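Local coordinates for DUF7790 domain-containing protein (Leptospira interrogans serogroup Icterohaemorrhagiae serovar copenhageni, PDB 6ULO) that is of unknown function but carries a domain related to NADP-binding Rossmann proteins and is probably membrane-tethered in its full-length form, at residues 287-292 and 320-325; 300-305 and 316-321; 99-104 and 191-196. All coordinates share one frame; numbering follows the deposited sequence. Where two conformers were deposited one is given.

Contact 1. Residues 287-292 and 320-325; sequences QKWLSS and KEPVVT
Pro-322 lies over one face of the Trp-289 indole, its CD 3.4 Å from the centroid of the five-membered ring and only 11° off the ring normal, a CH-pi contact. The proline ring crosses the indole at a slant: CD sits above the pyrrole part, while CB reaches across to CE3 of the six-membered ring at 3.7 Å. Trp-289 gets there because CG stands anti to its carbonyl carbon (chi1 -73°) and the ring is turned broadside at chi2, which swings the indole away from the helix toward the passing chain. The same ring is gripped at its edge, where NE1 donates to Lys-320 O over 3.0 Å; the acceptor lies close to the indole plane and the N-H meets a lone pair in the carbonyl plane. Face contact and edge bond together help to hold the tilt and rotation of the indole. The pairing joins the C-terminal part of helix 283-291 to the irregular tail that leaves the sheet after strand 315-318, in what is probably a Rossmann-like alpha/beta fold. Asn-285, one turn back on that helix, gives Lys-320 O a second hydrogen bond through ND2, and Val-302 and Glu-305 of helix 299-306 also pack on the indole. Farther out, Lys-288 and Glu-321 lie aslant, with Lys-288 CE 3.3 Å from Glu-321 OE2. The bend at chi4 leaves Lys-288 NZ 4.2 Å from Glu-321 OE2, too far for a salt bridge, and a water spans the two groups instead, accepting from Lys-288 NZ and donating to Glu-321 OE1 at 2.6 Å. Ser-292 sets CB against Pro-322 CB at 4.0 Å, while its OG turns back to bond Trp-289 O.

Contact 2. Residues 300-305 and 316-321; sequences LQVMVE and TVVDKE
Val-318 meets two neighbouring residues of the helix, one with each methyl. Its CG1 lies 4.0 Å from Val-302 CG1, and its CG2 lies 4.0 Å from Met-303 CG; in both pairs the side chains cross at about a right angle. With CG1 of Val-318 opposite the backbone N (chi1 175°), the two methyls are spread along the helix surface. Met-303 runs on past Val-318 toward the preceding inward-facing strand residue, and the turn at chi3 (60°) brings its CE methyl to 4.0 Å from Thr-316 CB. Thr-316 meets the methionine chiefly with CB, while its OG1, also close to that methyl, is hydrogen-bonded to His-277 NE2. These apolar contacts are all near van der Waals distance and largely buried.

Polar links lie beyond the strand's end. Glu-305 O is joined to Glu-321 O by a water that donates to both, at 2.9 Å from Glu-305 O and 2.6 Å from Glu-321 O. Lys-320 passes beside the same helix carbonyl with its CE, 3.9 Å from Glu-305 O, and its NZ goes on to a weak hydrogen bond with Gly-307 O. Within the helix, Gln-301 NE2 donates to Glu-305 OE2 at 2.9 Å; the carboxylate is met from above its plane, whereas the acceptor lies near the amide plane of Gln-301. Glu-305 OE1 is taken by a salt bridge to Lys-294.

The axis of 300-305, within helix 299-306, crosses that of 316-318 at 92°, 8.5 Å away at closest approach. Strand 315-318 is held between 277-282, which it joins in parallel, and the antiparallel edge strand 307-310. The helix also covers Cys-279 and Gln-281 of strand 277-282, and Met-303 reaches Arg-253 and Ile-255 on strand 249-255.

Contact 3. Residues 99-104 and 191-196; sequences ANTITI and ILPIRG
The end methyl of Ile-104 is directed at the Pro-193 ring, CD1 stopping 3.5 Å from Pro-193 CG. The apolar contact extends to Ile-191, whose side chain slides past that of Ile-104 in the opposite direction and puts CG2 3.6 Å from the same CD1 methyl. That methyl also comes within 3.5 Å of Ile-191 O, so it fits between the two inward-facing residues of the strand. Its placement follows from an extended chain: CG1 of Ile-104 is anti to the carbonyl carbon (chi1 -67°) and CD1 continues outward (chi2 161°). The 99-104 part of helix 94-109 runs nearly antiparallel to strand 191-195 (166°), consistent with the alpha/beta layering of a Rossmann-like domain; the strand is outermost in the sheet and pairs in parallel with strand 86-91.

Two polar residues flank the proline: Thr-101 meets it with its hydroxyl oxygen, Asn-100 with CB. Thr-101 crosses Pro-193 at about a right angle, with OG1 3.6 Å from Pro-193 CG, while that hydroxyl bonds to Val-97 O one turn earlier. Asn-100 CB lies 4.3 Å from Pro-193 CB; its amide points on to Gly-71 O, to which ND2 donates.

How the contacts relate
Contacts 1 and 2 form one continuous patch, their centres about 10 Å apart, sharing Lys-320 and Glu-321 where the chain leaves strand 315-318. The indole of Trp-289 is the joint between them: its CZ3 lies 3.5 Å from Glu-305 OE1 and its NE1 4.0 Å from Val-318 CG1. The successive helices 283-291 and 299-306 close on the same terminal stretch. Contact 3 lies on the opposite side of the chain's centre, about 33 Å from contact 1 and 31 Å from contact 2, centre to centre. It nevertheless belongs to the same sheet as contact 2, with strand 191-195 at one border and strand 315-318 next to the other.

Contact 1. Residues 287-292 and 320-325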
ATOM      1  N   GLN A 287       8.681  16.584   0.705  1.00 14.45           N
ATOM      2  CA  GLN A 287      10.051  16.725   1.196  1.00 14.23           C
ATOM      3  C   GLN A 287      10.353  18.157   1.634  1.00 14.82           C
ATOM      4  O   GLN A 287      11.052  18.360   2.628  1.00 14.61           O
ATOM      5  CB  GLN A 287      11.040  16.259   0.127  1.00 15.20           C
ATOM      6  CG  GLN A 287      10.988  14.739  -0.084  1.00 15.61           C
ATOM      7  CD  GLN A 287      11.775  14.315  -1.320  1.00 15.72           C
ATOM      8  OE1 GLN A 287      11.931  15.105  -2.238  1.00 17.12           O
ATOM      9  NE2 GLN A 287      12.279  13.084  -1.337  1.00 16.46           N
ATOM     10  N   LYS A 288       9.779  19.156   0.946  1.00 15.94           N
ATOM     11  CA  LYS A 288       9.891  20.538   1.412  1.00 17.68           C
ATOM     12  C   LYS A 288       9.241  20.718   2.780  1.00 16.90           C
ATOM     13  O   LYS A 288       9.816  21.340   3.682  1.00 17.10           O
ATOM     14  CB  LYS A 288       9.262  21.514   0.414  1.00 18.98           C
ATOM     15  CG  LYS A 288       9.849  21.541  -0.978  1.00 21.45           C
ATOM     16  CD  LYS A 288       9.036  22.506  -1.870  1.00 23.77           C
ATOM     17  CE  LYS A 288       9.682  22.723  -3.217  1.00 24.61           C
ATOM     18  NZ  LYS A 288      11.015  23.410  -3.120  1.00 24.43           N
ATOM     19  N   TRP A 289       8.009  20.222   2.947  1.00 15.90           N
ATOM     20  CA  TRP A 289       7.357  20.358   4.248  1.00 15.87           C
ATOM     21  C   TRP A 289       8.175  19.695   5.346  1.00 15.76           C
ATOM     22  O   TRP A 289       8.354  20.261   6.427  1.00 16.58           O
ATOM     23  CB  TRP A 289       5.934  19.777   4.195  1.00 15.87           C
ATOM     24  CG  TRP A 289       5.011  20.666   3.433  1.00 16.54           C
ATOM     25  CD1 TRP A 289       4.713  20.605   2.089  1.00 17.92           C
ATOM     26  CD2 TRP A 289       4.229  21.735   3.968  1.00 18.28           C
ATOM     27  NE1 TRP A 289       3.812  21.606   1.762  1.00 18.60           N
ATOM     28  CE2 TRP A 289       3.499  22.297   2.900  1.00 18.46           C
ATOM     29  CE3 TRP A 289       4.085  22.283   5.250  1.00 19.12           C
ATOM     30  CZ2 TRP A 289       2.656  23.379   3.074  1.00 20.05           C
ATOM     31  CZ3 TRP A 289       3.234  23.356   5.413  1.00 19.24           C
ATOM     32  CH2 TRP A 289       2.534  23.882   4.338  1.00 20.40           C
ATOM     33  N   LEU A 290       8.700  18.504   5.076  1.00 14.95           N
ATOM     34  CA  LEU A 290       9.454  17.775   6.097  1.00 14.09           C
ATOM     35  C   LEU A 290      10.772  18.455   6.438  1.00 15.42           C
ATOM     36  O   LEU A 290      11.281  18.256   7.544  1.00 18.34           O
ATOM     37  CB  LEU A 290       9.690  16.345   5.625  1.00 14.21           C
ATOM     38  CG  LEU A 290       8.441  15.464   5.488  1.00 14.11           C
ATOM     39  CD1 LEU A 290       8.897  14.130   4.956  1.00 13.99           C
ATOM     40  CD2 LEU A 290       7.765  15.350   6.839  1.00 15.30           C
ATOM     41  N   SER A 291      11.351  19.209   5.510  1.00 14.26           N
ATOM     42  CA  SER A 291      12.628  19.869   5.750  0.56 14.82           C
ATOM     43  C   SER A 291      12.472  21.210   6.448  1.00 15.34           C
ATOM     44  O   SER A 291      13.471  21.771   6.883  1.00 16.73           O
ATOM     45  CB  SER A 291      13.367  20.096   4.422  0.56 14.84           C
ATOM     46  OG  SER A 291      12.707  21.052   3.613  0.56 15.20           O
ATOM     47  N   SER A 292      11.243  21.734   6.551  1.00 16.76           N
ATOM     48  CA  SER A 292      10.981  23.100   6.994  1.00 20.15           C
ATOM     49  C   SER A 292      11.243  23.341   8.479  1.00 22.82           C
ATOM     50  O   SER A 292      11.417  24.496   8.870  1.00 24.86           O
ATOM     51  CB  SER A 292       9.519  23.458   6.681  1.00 21.49           C
ATOM     52  OG  SER A 292       8.591  22.777   7.544  1.00 22.43           O
ATOM     53  N   LYS A 320       0.722  23.547  -2.400  1.00 23.75           N
ATOM     54  CA  LYS A 320       1.345  24.757  -1.885  1.00 24.88           C
ATOM     55  C   LYS A 320       2.481  24.365  -0.963  1.00 25.13           C
ATOM     56  O   LYS A 320       2.572  23.232  -0.500  1.00 23.46           O
ATOM     57  CB  LYS A 320       0.315  25.595  -1.122  1.00 26.15           C
ATOM     58  CG  LYS A 320      -0.792  26.157  -2.012  1.00 28.13           C
ATOM     59  CD  LYS A 320      -1.894  26.906  -1.234  1.00 31.45           C
ATOM     60  CE  LYS A 320      -2.838  25.969  -0.481  1.00 33.28           C
ATOM     61  NZ  LYS A 320      -3.965  26.695   0.171  1.00 34.68           N
ATOM     62  N   GLU A 321       3.347  25.318  -0.692  1.00 25.25           N
ATOM     63  CA  GLU A 321       4.578  25.016   0.005  1.00 26.95           C
ATOM     64  C   GLU A 321       4.646  25.696   1.353  1.00 28.65           C
ATOM     65  O   GLU A 321       3.971  26.707   1.601  1.00 28.21           O
ATOM     66  CB  GLU A 321       5.773  25.436  -0.847  1.00 27.64           C
ATOM     67  CG  GLU A 321       5.818  24.656  -2.109  1.00 29.62           C
ATOM     68  CD  GLU A 321       6.900  25.100  -3.056  1.00 30.69           C
ATOM     69  OE1 GLU A 321       7.599  26.096  -2.776  1.00 31.06           O
ATOM     70  OE2 GLU A 321       7.044  24.427  -4.092  1.00 31.34           O
ATOM     71  N   PRO A 322       5.473  25.169   2.253  1.00 29.87           N
ATOM     72  CA  PRO A 322       5.572  25.758   3.581  1.00 31.49           C
ATOM     73  C   PRO A 322       6.081  27.180   3.458  1.00 33.51           C
ATOM     74  O   PRO A 322       6.993  27.471   2.680  1.00 34.18           O
ATOM     75  CB  PRO A 322       6.587  24.854   4.291  1.00 30.69           C
ATOM     76  CG  PRO A 322       7.379  24.235   3.183  1.00 30.30           C
ATOM     77  CD  PRO A 322       6.366  24.001   2.107  1.00 29.88           C
ATOM     78  N   VAL A 323       5.441  28.076   4.184  1.00 35.44           N
ATOM     79  CA  VAL A 323       5.900  29.450   4.299  1.00 37.79           C
ATOM     80  C   VAL A 323       6.626  29.565   5.628  1.00 41.38           C
ATOM     81  O   VAL A 323       6.123  29.095   6.659  1.00 41.23           O
ATOM     82  CB  VAL A 323       4.726  30.438   4.200  1.00 36.95           C
ATOM     83  CG1 VAL A 323       5.209  31.868   4.369  1.00 37.23           C
ATOM     84  CG2 VAL A 323       4.015  30.268   2.868  1.00 36.92           C
ATOM     85  N   VAL A 324       7.821  30.162   5.595  1.00 44.12           N
ATOM     86  CA  VAL A 324       8.655  30.256   6.785  1.00 47.08           C
ATOM     87  C   VAL A 324       8.049  31.244   7.773  1.00 49.44           C
ATOM     88  O   VAL A 324       7.619  32.347   7.400  1.00 49.73           O
ATOM     89  CB  VAL A 324      10.089  30.659   6.397  1.00 47.32           C
ATOM     90  N   THR A 325       8.029  30.855   9.047  1.00 51.21           N
ATOM     91  CA  THR A 325       7.465  31.681  10.111  1.00 52.91           C
ATOM     92  C   THR A 325       8.238  32.991  10.287  1.00 54.16           C
ATOM     93  O   THR A 325       7.711  34.081  10.042  1.00 54.88           O
ATOM     94  CB  THR A 325       7.443  30.919  11.455  1.00 53.11           C
TER
HETATM   95  O   HOH W   1       9.931  26.173  -3.945  1.00 23.56           O

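Contact 2. Residues 300-305 and 316-321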
ATOM      1  N   LEU A 300      -2.083  16.880   9.214  1.00 16.39           N
ATOM      2  CA  LEU A 300      -3.217  17.800   9.237  1.00 17.84           C
ATOM      3  C   LEU A 300      -2.752  19.224   8.946  1.00 18.29           C
ATOM      4  O   LEU A 300      -3.340  19.935   8.119  1.00 18.88           O
ATOM      5  CB  LEU A 300      -3.922  17.724  10.591  1.00 18.72           C
ATOM      6  CG  LEU A 300      -5.013  18.792  10.836  1.00 20.12           C
ATOM      7  CD1 LEU A 300      -6.176  18.671   9.823  1.00 20.49           C
ATOM      8  CD2 LEU A 300      -5.502  18.696  12.282  1.00 21.21           C
ATOM      9  N   GLN A 301      -1.681  19.647   9.606  1.00 18.09           N
ATOM     10  CA  GLN A 301      -1.172  20.995   9.395  1.00 19.15           C
ATOM     11  C   GLN A 301      -0.657  21.187   7.969  1.00 18.66           C
ATOM     12  O   GLN A 301      -0.854  22.243   7.365  1.00 18.90           O
ATOM     13  CB  GLN A 301      -0.084  21.302  10.423  1.00 19.89           C
ATOM     14  CG  GLN A 301       0.533  22.684  10.225  1.00 21.14           C
ATOM     15  CD  GLN A 301       1.590  23.025  11.258  1.00 22.99           C
ATOM     16  OE1 GLN A 301       1.897  22.232  12.150  1.00 23.41           O
ATOM     17  NE2 GLN A 301       2.164  24.213  11.131  1.00 24.72           N
ATOM     18  N   VAL A 302       0.012  20.174   7.411  1.00 17.07           N
ATOM     19  CA  VAL A 302       0.407  20.217   6.001  1.00 17.07           C
ATOM     20  C   VAL A 302      -0.799  20.503   5.108  1.00 17.97           C
ATOM     21  O   VAL A 302      -0.736  21.314   4.173  1.00 18.14           O
ATOM     22  CB  VAL A 302       1.104  18.892   5.626  1.00 16.89           C
ATOM     23  CG1 VAL A 302       1.363  18.801   4.116  1.00 17.21           C
ATOM     24  CG2 VAL A 302       2.413  18.747   6.412  1.00 17.47           C
ATOM     25  N   MET A 303      -1.909  19.825   5.382  1.00 16.98           N
ATOM     26  CA  MET A 303      -3.115  20.004   4.568  1.00 17.29           C
ATOM     27  C   MET A 303      -3.806  21.349   4.842  1.00 18.40           C
ATOM     28  O   MET A 303      -4.279  21.985   3.904  1.00 20.05           O
ATOM     29  CB  MET A 303      -4.070  18.839   4.806  1.00 16.83           C
ATOM     30  CG  MET A 303      -3.504  17.535   4.264  1.00 17.32           C
ATOM     31  SD  MET A 303      -4.535  16.104   4.635  1.00 15.54           S
ATOM     32  CE  MET A 303      -6.058  16.589   3.798  1.00 15.85           C
ATOM     33  N   VAL A 304      -3.873  21.787   6.108  1.00 19.27           N
ATOM     34  CA  VAL A 304      -4.483  23.080   6.436  1.00 21.56           C
ATOM     35  C   VAL A 304      -3.765  24.198   5.703  1.00 23.16           C
ATOM     36  O   VAL A 304      -4.395  25.090   5.125  1.00 25.10           O
ATOM     37  CB  VAL A 304      -4.466  23.309   7.958  1.00 22.30           C
ATOM     38  CG1 VAL A 304      -4.783  24.787   8.287  1.00 22.82           C
ATOM     39  CG2 VAL A 304      -5.473  22.399   8.644  1.00 22.40           C
ATOM     40  N   GLU A 305      -2.428  24.173   5.725  1.00 23.55           N
ATOM     41  CA  GLU A 305      -1.611  25.252   5.182  1.00 24.60           C
ATOM     42  C   GLU A 305      -1.313  25.085   3.704  1.00 24.93           C
ATOM     43  O   GLU A 305      -1.046  26.078   3.018  1.00 26.81           O
ATOM     44  CB  GLU A 305      -0.280  25.319   5.931  1.00 25.57           C
ATOM     45  CG  GLU A 305      -0.439  25.692   7.391  1.00 27.54           C
ATOM     46  CD  GLU A 305       0.882  25.931   8.091  1.00 29.74           C
ATOM     47  OE1 GLU A 305       1.942  25.938   7.426  1.00 30.45           O
ATOM     48  OE2 GLU A 305       0.849  26.093   9.325  1.00 31.62           O
ATOM     49  N   THR A 316      -8.160  16.317  -1.373  1.00 13.14           N
ATOM     50  CA  THR A 316      -7.282  17.483  -1.362  1.00 13.06           C
ATOM     51  C   THR A 316      -6.007  17.168  -2.138  1.00 13.69           C
ATOM     52  O   THR A 316      -5.512  16.032  -2.108  1.00 13.82           O
ATOM     53  CB  THR A 316      -6.953  17.827   0.105  1.00 14.45           C
ATOM     54  OG1 THR A 316      -8.108  18.402   0.727  1.00 15.41           O
ATOM     55  CG2 THR A 316      -5.816  18.792   0.252  1.00 15.29           C
ATOM     56  N   VAL A 317      -5.499  18.171  -2.855  1.00 14.41           N
ATOM     57  CA  VAL A 317      -4.142  18.154  -3.397  1.00 15.80           C
ATOM     58  C   VAL A 317      -3.336  19.144  -2.582  1.00 16.05           C
ATOM     59  O   VAL A 317      -3.692  20.322  -2.517  1.00 16.87           O
ATOM     60  CB  VAL A 317      -4.122  18.565  -4.875  1.00 17.09           C
ATOM     61  CG1 VAL A 317      -2.696  18.602  -5.407  1.00 17.67           C
ATOM     62  CG2 VAL A 317      -5.051  17.683  -5.713  1.00 17.89           C
ATOM     63  N   VAL A 318      -2.239  18.697  -1.979  1.00 15.57           N
ATOM     64  CA  VAL A 318      -1.322  19.633  -1.332  1.00 16.70           C
ATOM     65  C   VAL A 318      -0.353  20.105  -2.406  1.00 18.34           C
ATOM     66  O   VAL A 318       0.624  19.406  -2.735  1.00 19.46           O
ATOM     67  CB  VAL A 318      -0.592  19.041  -0.124  1.00 16.41           C
ATOM     68  CG1 VAL A 318       0.432  20.036   0.413  1.00 16.92           C
ATOM     69  CG2 VAL A 318      -1.583  18.665   0.974  1.00 17.74           C
ATOM     70  N   ASP A 319      -0.643  21.276  -2.973  1.00 20.99           N
ATOM     71  CA  ASP A 319       0.134  21.834  -4.058  1.00 24.05           C
ATOM     72  C   ASP A 319       0.837  23.125  -3.659  1.00 24.96           C
ATOM     73  O   ASP A 319       1.502  23.732  -4.502  1.00 28.14           O
ATOM     74  CB  ASP A 319      -0.749  22.045  -5.301  1.00 26.89           C
ATOM     75  CG  ASP A 319      -2.046  22.788  -5.002  1.00 29.52           C
ATOM     76  OD1 ASP A 319      -2.244  23.262  -3.861  1.00 29.26           O
ATOM     77  OD2 ASP A 319      -2.892  22.872  -5.920  1.00 32.42           O
ATOM     78  N   LYS A 320       0.722  23.547  -2.400  1.00 23.75           N
ATOM     79  CA  LYS A 320       1.345  24.757  -1.885  1.00 24.88           C
ATOM     80  C   LYS A 320       2.481  24.365  -0.963  1.00 25.13           C
ATOM     81  O   LYS A 320       2.572  23.232  -0.500  1.00 23.46           O
ATOM     82  CB  LYS A 320       0.315  25.595  -1.122  1.00 26.15           C
ATOM     83  CG  LYS A 320      -0.792  26.157  -2.012  1.00 28.13           C
ATOM     84  CD  LYS A 320      -1.894  26.906  -1.234  1.00 31.45           C
ATOM     85  CE  LYS A 320      -2.838  25.969  -0.481  1.00 33.28           C
ATOM     86  NZ  LYS A 320      -3.965  26.695   0.171  1.00 34.68           N
ATOM     87  N   GLU A 321       3.347  25.318  -0.692  1.00 25.25           N
ATOM     88  CA  GLU A 321       4.578  25.016   0.005  1.00 26.95           C
ATOM     89  C   GLU A 321       4.646  25.696   1.353  1.00 28.65           C
ATOM     90  O   GLU A 321       3.971  26.707   1.601  1.00 28.21           O
ATOM     91  CB  GLU A 321       5.773  25.436  -0.847  1.00 27.64           C
ATOM     92  CG  GLU A 321       5.818  24.656  -2.109  1.00 29.62           C
ATOM     93  CD  GLU A 321       6.900  25.100  -3.056  1.00 30.69           C
ATOM     94  OE1 GLU A 321       7.599  26.096  -2.776  1.00 31.06           O
ATOM     95  OE2 GLU A 321       7.044  24.427  -4.092  1.00 31.34           O
TER
HETATM   96  O   HOH W   2       1.623  27.167   2.576  1.00 41.65           O

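Contact 3. Residues 99-104 and 191-196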
ATOM      1  N   ALA A  99      -0.049 -11.709   6.035  1.00 10.63           N
ATOM      2  CA  ALA A  99      -1.243 -11.807   5.204  1.00 10.78           C
ATOM      3  C   ALA A  99      -0.925 -11.372   3.781  1.00 10.61           C
ATOM      4  O   ALA A  99      -1.428 -11.961   2.823  1.00 11.43           O
ATOM      5  CB  ALA A  99      -2.401 -11.005   5.811  1.00 11.73           C
ATOM      6  N   ASN A 100      -0.083 -10.353   3.613  1.00 10.58           N
ATOM      7  CA  ASN A 100       0.306  -9.979   2.264  1.00 10.57           C
ATOM      8  C   ASN A 100       1.077 -11.107   1.575  1.00 10.21           C
ATOM      9  O   ASN A 100       0.956 -11.299   0.361  1.00 10.39           O
ATOM     10  CB  ASN A 100       1.138  -8.698   2.296  1.00 10.71           C
ATOM     11  CG  ASN A 100       0.298  -7.455   2.517  1.00 10.57           C
ATOM     12  OD1 ASN A 100      -0.889  -7.410   2.129  1.00 11.65           O
ATOM     13  ND2 ASN A 100       0.896  -6.426   3.097  1.00 11.19           N
ATOM     14  N   THR A 101       1.936 -11.816   2.333  1.00 11.35           N
ATOM     15  CA  THR A 101       2.671 -12.954   1.785  1.00 11.17           C
ATOM     16  C   THR A 101       1.708 -14.024   1.288  1.00 10.87           C
ATOM     17  O   THR A 101       1.905 -14.598   0.212  1.00 11.67           O
ATOM     18  CB  THR A 101       3.606 -13.510   2.859  1.00 11.93           C
ATOM     19  OG1 THR A 101       4.554 -12.507   3.238  1.00 14.62           O
ATOM     20  CG2 THR A 101       4.357 -14.779   2.369  1.00 13.08           C
ATOM     21  N   ILE A 102       0.647 -14.283   2.051  1.00 10.55           N
ATOM     22  CA  ILE A 102      -0.387 -15.215   1.607  1.00 10.27           C
ATOM     23  C   ILE A 102      -1.064 -14.710   0.342  1.00  9.96           C
ATOM     24  O   ILE A 102      -1.253 -15.464  -0.614  1.00 11.20           O
ATOM     25  CB  ILE A 102      -1.403 -15.465   2.735  1.00 10.38           C
ATOM     26  CG1 ILE A 102      -0.711 -16.129   3.928  1.00 11.40           C
ATOM     27  CG2 ILE A 102      -2.576 -16.301   2.206  1.00 11.42           C
ATOM     28  CD1 ILE A 102      -1.567 -16.130   5.192  1.00 12.59           C
ATOM     29  N   THR A 103      -1.445 -13.432   0.317  1.00 10.42           N
ATOM     30  CA  THR A 103      -2.092 -12.881  -0.872  1.00 10.43           C
ATOM     31  C   THR A 103      -1.226 -13.073  -2.119  1.00  9.69           C
ATOM     32  O   THR A 103      -1.742 -13.435  -3.192  1.00 11.17           O
ATOM     33  CB  THR A 103      -2.403 -11.413  -0.608  1.00 10.37           C
ATOM     34  OG1 THR A 103      -3.553 -11.367   0.214  1.00 12.30           O
ATOM     35  CG2 THR A 103      -2.617 -10.578  -1.888  1.00 11.57           C
ATOM     36  N   ILE A 104       0.093 -12.857  -1.998  1.00  9.61           N
ATOM     37  CA  ILE A 104       0.959 -13.019  -3.159  1.00 10.02           C
ATOM     38  C   ILE A 104       0.981 -14.469  -3.633  1.00 10.65           C
ATOM     39  O   ILE A 104       0.938 -14.744  -4.840  1.00 11.11           O
ATOM     40  CB  ILE A 104       2.366 -12.484  -2.813  1.00 11.71           C
ATOM     41  CG1 ILE A 104       2.285 -10.968  -2.614  1.00 12.43           C
ATOM     42  CG2 ILE A 104       3.402 -12.886  -3.874  1.00 12.94           C
ATOM     43  CD1 ILE A 104       3.458 -10.376  -1.852  1.00 14.13           C
ATOM     44  N   ILE A 191       6.344  -8.124  -6.043  1.00 10.16           N
ATOM     45  CA  ILE A 191       5.552  -7.643  -4.909  1.00 10.13           C
ATOM     46  C   ILE A 191       6.254  -8.180  -3.683  1.00 10.26           C
ATOM     47  O   ILE A 191       6.356  -9.408  -3.519  1.00 11.10           O
ATOM     48  CB  ILE A 191       4.085  -8.117  -4.951  1.00 10.41           C
ATOM     49  CG1 ILE A 191       3.472  -7.866  -6.320  1.00 11.61           C
ATOM     50  CG2 ILE A 191       3.317  -7.402  -3.838  1.00 11.36           C
ATOM     51  CD1 ILE A 191       2.000  -8.302  -6.428  1.00 11.99           C
ATOM     52  N   LEU A 192       6.756  -7.274  -2.848  1.00 10.61           N
ATOM     53  CA  LEU A 192       7.716  -7.622  -1.802  1.00 10.88           C
ATOM     54  C   LEU A 192       7.191  -7.148  -0.461  1.00 10.00           C
ATOM     55  O   LEU A 192       7.285  -5.946  -0.134  1.00 11.03           O
ATOM     56  CB  LEU A 192       9.093  -7.018  -2.077  1.00 12.38           C
ATOM     57  CG  LEU A 192       9.685  -7.455  -3.422  1.00 15.03           C
ATOM     58  CD1 LEU A 192       9.630  -6.292  -4.388  1.00 17.36           C
ATOM     59  CD2 LEU A 192      11.115  -7.910  -3.267  1.00 16.92           C
ATOM     60  N   PRO A 193       6.680  -8.053   0.370  1.00 10.93           N
ATOM     61  CA  PRO A 193       6.296  -7.668   1.731  1.00 10.76           C
ATOM     62  C   PRO A 193       7.520  -7.588   2.610  1.00 10.68           C
ATOM     63  O   PRO A 193       8.298  -8.540   2.682  1.00 12.91           O
ATOM     64  CB  PRO A 193       5.389  -8.809   2.187  1.00 13.09           C
ATOM     65  CG  PRO A 193       5.317  -9.786   1.077  1.00 16.77           C
ATOM     66  CD  PRO A 193       6.381  -9.470   0.083  1.00 13.06           C
ATOM     67  N   ILE A 194       7.706  -6.461   3.266  1.00 10.31           N
ATOM     68  CA  ILE A 194       8.904  -6.230   4.068  1.00 10.85           C
ATOM     69  C   ILE A 194       8.515  -5.622   5.407  1.00 10.27           C
ATOM     70  O   ILE A 194       7.490  -4.927   5.533  1.00 11.19           O
ATOM     71  CB  ILE A 194       9.943  -5.365   3.336  1.00 11.88           C
ATOM     72  CG1 ILE A 194       9.374  -4.002   2.900  1.00 13.23           C
ATOM     73  CG2 ILE A 194      10.573  -6.125   2.174  1.00 13.61           C
ATOM     74  CD1 ILE A 194      10.470  -3.007   2.390  1.00 14.40           C
ATOM     75  N   ARG A 195       9.338  -5.897   6.406  1.00 10.61           N
ATOM     76  CA  ARG A 195       9.087  -5.451   7.770  1.00 10.75           C
ATOM     77  C   ARG A 195       9.701  -4.073   7.993  1.00 10.44           C
ATOM     78  O   ARG A 195      10.922  -3.911   7.898  1.00 11.27           O
ATOM     79  CB  ARG A 195       9.756  -6.420   8.745  1.00 12.18           C
ATOM     80  CG  ARG A 195       9.230  -7.850   8.663  1.00 13.45           C
ATOM     81  CD  ARG A 195       9.974  -8.750   9.676  1.00 15.76           C
ATOM     82  NE  ARG A 195      11.412  -8.765   9.419  1.00 18.19           N
ATOM     83  CZ  ARG A 195      11.991  -9.591   8.550  1.00 19.56           C
ATOM     84  NH1 ARG A 195      11.241 -10.467   7.878  1.00 19.61           N
ATOM     85  NH2 ARG A 195      13.316  -9.546   8.341  1.00 21.10           N
ATOM     86  N   GLY A 196       8.881  -3.089   8.324  1.00 10.84           N
ATOM     87  CA  GLY A 196       9.432  -1.774   8.571  1.00 11.05           C
ATOM     88  C   GLY A 196       8.436  -0.823   9.197  1.00 11.30           C
ATOM     89  O   GLY A 196       7.252  -0.808   8.815  1.00 12.06           O
TER